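Local coordinates for tubulin binding cofactor C (Leishmania major, PDB 5AJ8), which probably acts as a chaperone in tubulin folding and is represented here by its C-terminal domain, at residues I23-G28 and S121-I126; A48-S51 and R57-V60; R97-V100 and S104-T107. The protein carries 1 engineered substitution. One frame throughout, in Å; residues are numbered along the deposited sequence.

Contact 1 of 3, residues I23-G28 and S121-I126; sequences ISHSKG and SRVGEI
A chi1 of 42° sets CG of His25 between its backbone N and carbonyl carbon and presents CB and the inner ring to Val123, while a bend at chi2 (-82°) turns the chain of Lys27 so that NZ arrives at Glu125. The two side-chain pairs each meet at about a right angle. CG1 of Val123 lies 3.5 Å from His25 CB and 3.8 Å from His25 CG, an apolar touch that reaches the ring obliquely. The second pair is ionic and loose: Lys27 NZ and Glu125 OE2 form a long salt bridge of 3.6 Å. A water bridges the same two atoms, accepting from Lys27 NZ at 2.8 Å and donating to Glu125 OE2 at 3.1 Å. In the fold, residues 23-28 make the corner between strands 21-23 and 28-35, which belong to the two different parallel sheets of a β-helix, and residues 121-126 lead out of helix 116-122. Glu125, with phi 60°, is the first residue to leave helical geometry, and its backbone N keeps a weak bond to Ser121 O. Glu108 N donates to His25 NE2, so that nitrogen probably carries no proton. Thr107 packs on both His25 and Val123, and Gly124 O is held by His63. Both charged groups lie at the surface, where solvent should weaken their mutual attraction.

Contact 2 of 3, residues A48-S51 and R57-V60; sequences AFLS and RVYV
Strands 47-51 and 56-62 belong to different parallel sheets and face each other across the interior of the β-helix, Ala48 to Leu50 running roughly opposite in direction to Val58 to Val60. Their backbones stay well apart: the CA atoms of Ala48 and Val60 are 8.3 Å from each other, and those of Leu50 and Val58 are 10.0 Å apart. No backbone hydrogen bond can span such a gap; strand 47-51 instead pairs within its own sheet, Ala48 with Gln64 and Arg66 and Phe49 with Val29 and Ile31, while strand 56-62 lies between 38-41 and 73-79 in the second sheet. The space between is filled by four buried apolar side chains, all directed at the facing strand. Leu50 and Val58 extend toward each other and meet tip to tip. With chi1 at -66°, CG of Leu50 sits beside the backbone N, and CD2 ends 4.1 Å from Val58 CG2 and 4.2 Å from Val58 CG1, nestling against both methyls. At the closer-set pair, Ala48 contributes a single methyl, and CB of Ala48 comes to 4.3 Å from CG2 of Val60; here the shorter side chain goes with the closer backbone. Met75 of strand 73-79 touches both valines, and Leu65 packs on Ala48 and Leu50, carrying the apolar filling into the next coil. On the outer side of strand 56-62, Tyr59 stacks on Tyr76. With purely aliphatic groups meeting at van der Waals distances or slightly beyond, cohesion between the sheets here rests on dispersion and the exclusion of water, not on directional bonds.

Contact 3 of 3, residues R97-V100 and S104-T107; sequences RCWV and SSCT
An inverse gamma turn centred on Trp99 follows a 3-10 segment and presents the indole to Ser105, within the long excursion of the chain that separates strand 91-95 from helix 116-122. The evidence for the turn is the phi/psi of Trp99, -81° and 78°, together with a weak hydrogen bond of 3.0 Å from Val100 N to Cys98 O. Across the contact the indole meets the serine obliquely: CZ2 of Trp99 approaches OG of Ser105 to 4.2 Å, plain packing against the six-membered ring. The polar ties of both groups lie with other residues. Trp99 NE1 bonds to Thr166 O, while Ser105 OG is gripped twice, giving to Gly101 O and receiving from Phe168 N; those bonds fix the hydroxyl where the ring comes up against it. Val100 and Ser104 are joined through solvent. Val100 O and Ser104 N are 4.2 Å apart, but a water donates to Val100 O at 2.6 Å and also bonds Ser104 OG at 2.7 Å, bridging the two at the exposed margin of the contact. Only a small surface, 75 Å² in all, is buried between the segments, so they add little to each other's burial, and the indole N-H and the Ser105 hydroxyl find their partners outside them. Trp99 O bonds to His116 at the start of helix 116-122, and Thr107 packs on Trp119 of the same helix. On the β-helix side, the Trp99 ring meets Tyr40 of strand 38-41 and Tyr59 of strand 56-62.

From the N terminus, the chain passes residues 23-28 early and only closes contact 1 at 121-126, after most of the β-helix has been laid down. Contacts 2 and 3 both nest within that loop and follow one another in series: contact 2 closes the short connection between strands 47-51 and 56-62, and contact 3 closes a tight bend ahead of helix 116-122. Contact 2 binds the two sheets internally, whereas contact 1 ties the exit of helix 116-122 to a corner of the β-helix, and contact 3 folds the excursion before that helix on itself. Contact 3 touches both others, through Thr107 on His25 and Trp99 on Tyr59; contacts 1 and 2 stay about 6 Å apart at their nearest atoms.

Contact 1 of 3, residues I23-G28 and S121-I126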
loop_
_atom_site.group_PDB
_atom_site.type_symbol
_atom_site.label_atom_id
_atom_site.label_comp_id
_atom_site.label_asym_id
_atom_site.label_seq_id
_atom_site.Cartn_x
_atom_site.Cartn_y
_atom_site.Cartn_z
ATOM N N ILE A 23 -9.880 0.329 -2.605
ATOM C CA ILE A 23 -9.978 1.197 -1.431
ATOM C C ILE A 23 -9.909 2.640 -1.910
ATOM O O ILE A 23 -8.885 3.067 -2.447
ATOM C CB ILE A 23 -8.852 0.862 -0.441
ATOM C CG1 ILE A 23 -9.095 -0.618 -0.005
ATOM C CG2 ILE A 23 -8.794 1.857 0.730
ATOM C CD1 ILE A 23 -8.335 -1.108 1.201
ATOM N N SER A 24 -10.986 3.387 -1.748
ATOM C CA SER A 24 -10.993 4.778 -2.254
ATOM C C SER A 24 -10.166 5.702 -1.341
ATOM O O SER A 24 -9.698 5.291 -0.276
ATOM C CB SER A 24 -12.428 5.307 -2.460
ATOM O OG SER A 24 -12.434 6.458 -3.294
ATOM N N HIS A 25 -9.942 6.925 -1.807
ATOM C CA HIS A 25 -9.164 7.935 -1.054
ATOM C C HIS A 25 -9.901 8.329 0.218
ATOM O O HIS A 25 -11.119 8.396 0.227
ATOM C CB HIS A 25 -8.814 9.173 -1.901
ATOM C CG HIS A 25 -9.932 9.671 -2.764
ATOM N ND1 HIS A 25 -10.956 10.471 -2.297
ATOM C CD2 HIS A 25 -10.198 9.449 -4.079
ATOM C CE1 HIS A 25 -11.792 10.733 -3.289
ATOM N NE2 HIS A 25 -11.359 10.117 -4.376
ATOM N N SER A 26 -9.156 8.561 1.292
ATOM C CA SER A 26 -9.718 8.980 2.570
ATOM C C SER A 26 -8.572 9.472 3.427
ATOM O O SER A 26 -7.442 9.495 2.955
ATOM C CB SER A 26 -10.429 7.794 3.258
ATOM O OG SER A 26 -9.497 6.867 3.800
ATOM N N LYS A 27 -8.843 9.812 4.692
ATOM C CA LYS A 27 -7.801 10.292 5.608
ATOM C C LYS A 27 -7.197 9.190 6.488
ATOM O O LYS A 27 -6.390 9.483 7.378
ATOM C CB LYS A 27 -8.361 11.380 6.536
ATOM C CG LYS A 27 -9.084 12.523 5.833
ATOM C CD LYS A 27 -8.116 13.552 5.310
ATOM C CE LYS A 27 -8.781 14.898 5.071
ATOM N NZ LYS A 27 -7.817 15.870 4.474
ATOM N N GLY A 28 -7.597 7.937 6.285
ATOM C CA GLY A 28 -7.112 6.835 7.121
ATOM C C GLY A 28 -7.801 5.530 6.768
ATOM O O GLY A 28 -8.995 5.517 6.490
ATOM N N SER A 121 0.608 13.643 -4.832
ATOM C CA SER A 121 0.616 15.038 -4.362
ATOM C C SER A 121 -0.827 15.566 -4.194
ATOM O O SER A 121 -1.167 16.089 -3.139
ATOM C CB SER A 121 1.390 15.926 -5.342
ATOM O OG SER A 121 1.178 17.290 -5.064
ATOM N N ARG A 122 -1.662 15.410 -5.230
ATOM C CA ARG A 122 -2.981 16.054 -5.260
ATOM C C ARG A 122 -4.037 15.296 -4.443
ATOM O O ARG A 122 -4.794 15.921 -3.726
ATOM C CB ARG A 122 -3.461 16.245 -6.693
ATOM C CG ARG A 122 -2.494 16.971 -7.622
ATOM C CD ARG A 122 -2.368 18.424 -7.248
ATOM N NE ARG A 122 -3.625 19.123 -7.475
ATOM C CZ ARG A 122 -3.919 19.847 -8.557
ATOM N NH1 ARG A 122 -3.042 19.988 -9.541
ATOM N NH2 ARG A 122 -5.106 20.429 -8.658
ATOM N N VAL A 123 -4.060 13.959 -4.511
ATOM C CA VAL A 123 -5.029 13.153 -3.752
ATOM C C VAL A 123 -4.442 12.719 -2.405
ATOM O O VAL A 123 -5.130 12.790 -1.386
ATOM C CB VAL A 123 -5.515 11.934 -4.576
ATOM C CG1 VAL A 123 -6.594 11.146 -3.837
ATOM C CG2 VAL A 123 -6.047 12.402 -5.923
ATOM N N GLY A 124 -3.168 12.298 -2.393
ATOM C CA GLY A 124 -2.500 11.868 -1.168
ATOM C C GLY A 124 -2.019 12.968 -0.243
ATOM O O GLY A 124 -1.710 12.722 0.933
ATOM N N GLU A 125 -1.907 14.173 -0.771
ATOM C CA GLU A 125 -1.412 15.319 -0.011
ATOM C C GLU A 125 0.011 15.123 0.519
ATOM O O GLU A 125 0.328 15.548 1.617
ATOM C CB GLU A 125 -2.378 15.688 1.128
ATOM C CG GLU A 125 -3.763 16.119 0.625
ATOM C CD GLU A 125 -4.805 16.271 1.729
ATOM O OE1 GLU A 125 -4.477 16.183 2.935
ATOM O OE2 GLU A 125 -5.975 16.496 1.392
ATOM N N ILE A 126 0.862 14.468 -0.261
ATOM C CA ILE A 126 2.277 14.405 0.071
ATOM C C ILE A 126 2.892 15.479 -0.805
ATOM O O ILE A 126 2.870 15.369 -2.021
ATOM C CB ILE A 126 2.905 13.027 -0.222
ATOM C CG1 ILE A 126 2.166 11.955 0.584
ATOM C CG2 ILE A 126 4.410 13.040 0.054
ATOM C CD1 ILE A 126 2.741 10.570 0.462
HETATM O O HOH W 1 -8.279 14.507 2.083
#

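Contact 2 of 3, residues A48-S51 and R57-V60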
loop_
_atom_site.group_PDB
_atom_site.type_symbol
_atom_site.label_atom_id
_atom_site.label_comp_id
_atom_site.label_asym_id
_atom_site.label_seq_id
_atom_site.Cartn_x
_atom_site.Cartn_y
_atom_site.Cartn_z
ATOM N N ALA A 48 -2.245 4.173 6.948
ATOM C CA ALA A 48 -2.782 2.891 6.520
ATOM C C ALA A 48 -2.209 1.829 7.460
ATOM O O ALA A 48 -1.004 1.773 7.677
ATOM C CB ALA A 48 -2.382 2.605 5.089
ATOM N N PHE A 49 -3.087 1.031 8.042
ATOM C CA PHE A 49 -2.719 -0.037 8.964
ATOM C C PHE A 49 -3.275 -1.354 8.437
ATOM O O PHE A 49 -4.475 -1.471 8.238
ATOM C CB PHE A 49 -3.263 0.270 10.341
ATOM C CG PHE A 49 -2.820 -0.697 11.400
ATOM C CD1 PHE A 49 -1.628 -0.521 12.075
ATOM C CD2 PHE A 49 -3.616 -1.769 11.741
ATOM C CE1 PHE A 49 -1.233 -1.410 13.066
ATOM C CE2 PHE A 49 -3.230 -2.656 12.729
ATOM C CZ PHE A 49 -2.037 -2.484 13.386
ATOM N N LEU A 50 -2.395 -2.313 8.140
ATOM C CA LEU A 50 -2.809 -3.661 7.748
ATOM C C LEU A 50 -2.476 -4.650 8.885
ATOM O O LEU A 50 -1.375 -4.612 9.437
ATOM C CB LEU A 50 -2.119 -4.100 6.466
ATOM C CG LEU A 50 -2.464 -3.351 5.166
ATOM C CD1 LEU A 50 -1.687 -2.046 5.029
ATOM C CD2 LEU A 50 -2.185 -4.239 3.966
ATOM N N SER A 51 -3.426 -5.522 9.214
ATOM C CA SER A 51 -3.188 -6.550 10.205
ATOM C C SER A 51 -3.738 -7.911 9.782
ATOM O O SER A 51 -4.792 -8.016 9.167
ATOM C CB SER A 51 -3.801 -6.147 11.552
ATOM O OG SER A 51 -5.170 -5.857 11.370
ATOM N N ARG A 57 -1.246 -8.890 -2.627
ATOM C CA ARG A 57 -0.473 -7.870 -3.332
ATOM C C ARG A 57 -1.189 -6.548 -3.083
ATOM O O ARG A 57 -2.365 -6.427 -3.414
ATOM C CB ARG A 57 -0.449 -8.176 -4.845
ATOM C CG ARG A 57 0.660 -9.051 -5.360
ATOM C CD ARG A 57 0.635 -10.436 -4.762
ATOM N NE ARG A 57 -0.672 -11.092 -4.804
ATOM C CZ ARG A 57 -0.981 -12.142 -4.042
ATOM N NH1 ARG A 57 -0.070 -12.660 -3.197
ATOM N NH2 ARG A 57 -2.210 -12.672 -4.124
ATOM N N VAL A 58 -0.493 -5.568 -2.505
ATOM C CA VAL A 58 -1.102 -4.313 -2.048
ATOM C C VAL A 58 -0.427 -3.099 -2.685
ATOM O O VAL A 58 0.801 -3.028 -2.711
ATOM C CB VAL A 58 -0.988 -4.212 -0.534
ATOM C CG1 VAL A 58 -1.726 -3.004 0.019
ATOM C CG2 VAL A 58 -1.531 -5.487 0.098
ATOM N N TYR A 59 -1.225 -2.201 -3.282
ATOM C CA TYR A 59 -0.725 -0.984 -3.915
ATOM C C TYR A 59 -1.302 0.160 -3.122
ATOM O O TYR A 59 -2.503 0.352 -3.119
ATOM C CB TYR A 59 -1.155 -0.906 -5.380
ATOM C CG TYR A 59 -0.694 -2.096 -6.228
ATOM C CD1 TYR A 59 -1.363 -3.296 -6.190
ATOM C CD2 TYR A 59 0.434 -2.010 -7.037
ATOM C CE1 TYR A 59 -0.934 -4.386 -6.931
ATOM C CE2 TYR A 59 0.880 -3.102 -7.785
ATOM C CZ TYR A 59 0.183 -4.292 -7.729
ATOM O OH TYR A 59 0.570 -5.383 -8.497
ATOM N N VAL A 60 -0.467 0.902 -2.415
ATOM C CA VAL A 60 -0.957 1.959 -1.513
ATOM C C VAL A 60 0.000 3.153 -1.446
ATOM O O VAL A 60 1.240 2.982 -1.374
ATOM C CB VAL A 60 -1.190 1.391 -0.075
ATOM C CG1 VAL A 60 0.076 0.779 0.493
ATOM C CG2 VAL A 60 -1.781 2.426 0.867
#

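Contact 3 of 3, residues R97-V100 and S104-T107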
loop_
_atom_site.group_PDB
_atom_site.type_symbol
_atom_site.label_atom_id
_atom_site.label_comp_id
_atom_site.label_asym_id
_atom_site.label_seq_id
_atom_site.Cartn_x
_atom_site.Cartn_y
_atom_site.Cartn_z
ATOM N N ARG A 97 4.313 3.096 -8.305
ATOM C CA ARG A 97 4.262 3.291 -9.738
ATOM C C ARG A 97 4.009 1.969 -10.530
ATOM O O ARG A 97 3.591 2.023 -11.675
ATOM C CB ARG A 97 5.530 4.009 -10.235
ATOM C CG ARG A 97 6.804 3.213 -10.072
ATOM C CD ARG A 97 8.030 3.981 -10.553
ATOM N NE ARG A 97 9.246 3.226 -10.253
ATOM C CZ ARG A 97 10.099 3.475 -9.252
ATOM N NH1 ARG A 97 9.925 4.508 -8.423
ATOM N NH2 ARG A 97 11.172 2.689 -9.087
ATOM N N CYS A 98 4.249 0.803 -9.907
ATOM C CA CYS A 98 3.870 -0.478 -10.523
ATOM C C CYS A 98 2.367 -0.604 -10.753
ATOM O O CYS A 98 1.945 -1.441 -11.544
ATOM C CB CYS A 98 4.355 -1.674 -9.677
ATOM S SG CYS A 98 6.159 -1.730 -9.602
ATOM N N TRP A 99 1.542 0.170 -10.043
ATOM C CA TRP A 99 0.124 0.193 -10.382
ATOM C C TRP A 99 -0.104 1.138 -11.560
ATOM O O TRP A 99 -0.533 2.279 -11.380
ATOM C CB TRP A 99 -0.763 0.550 -9.181
ATOM C CG TRP A 99 -2.235 0.484 -9.509
ATOM C CD1 TRP A 99 -2.828 -0.221 -10.528
ATOM C CD2 TRP A 99 -3.292 1.110 -8.799
ATOM N NE1 TRP A 99 -4.181 -0.065 -10.492
ATOM C CE2 TRP A 99 -4.496 0.744 -9.432
ATOM C CE3 TRP A 99 -3.347 1.953 -7.681
ATOM C CZ2 TRP A 99 -5.732 1.200 -8.989
ATOM C CZ3 TRP A 99 -4.588 2.381 -7.235
ATOM C CH2 TRP A 99 -5.747 2.011 -7.880
ATOM N N VAL A 100 0.225 0.643 -12.753
ATOM C CA VAL A 100 0.077 1.381 -13.995
ATOM C C VAL A 100 -1.379 1.773 -14.201
ATOM O O VAL A 100 -1.668 2.860 -14.693
ATOM C CB VAL A 100 0.588 0.576 -15.218
ATOM C CG1 VAL A 100 0.396 1.376 -16.505
ATOM C CG2 VAL A 100 2.074 0.223 -15.067
ATOM N N SER A 104 -5.107 5.190 -15.496
ATOM C CA SER A 104 -6.380 5.087 -16.263
ATOM C C SER A 104 -7.609 5.044 -15.351
ATOM O O SER A 104 -8.705 4.664 -15.784
ATOM C CB SER A 104 -6.373 3.830 -17.129
ATOM O OG SER A 104 -5.215 3.791 -17.930
ATOM N N SER A 105 -7.410 5.447 -14.095
ATOM C CA SER A 105 -8.460 5.479 -13.095
ATOM C C SER A 105 -8.787 6.924 -12.784
ATOM O O SER A 105 -8.094 7.836 -13.225
ATOM C CB SER A 105 -8.000 4.758 -11.820
ATOM O OG SER A 105 -7.569 3.428 -12.098
ATOM N N CYS A 106 -9.838 7.135 -12.002
ATOM C CA CYS A 106 -10.211 8.479 -11.583
ATOM C C CYS A 106 -10.609 8.550 -10.119
ATOM O O CYS A 106 -10.899 7.539 -9.506
ATOM C CB CYS A 106 -11.336 8.999 -12.465
ATOM S SG CYS A 106 -12.921 8.166 -12.273
ATOM N N THR A 107 -10.614 9.768 -9.559
ATOM C CA THR A 107 -11.072 9.972 -8.197
ATOM C C THR A 107 -12.585 9.821 -8.176
ATOM O O THR A 107 -13.214 9.586 -9.207
ATOM C CB THR A 107 -10.682 11.351 -7.623
ATOM O OG1 THR A 107 -11.341 12.383 -8.354
ATOM C CG2 THR A 107 -9.181 11.568 -7.674
HETATM O O HOH W 2 -2.712 3.386 -17.051
#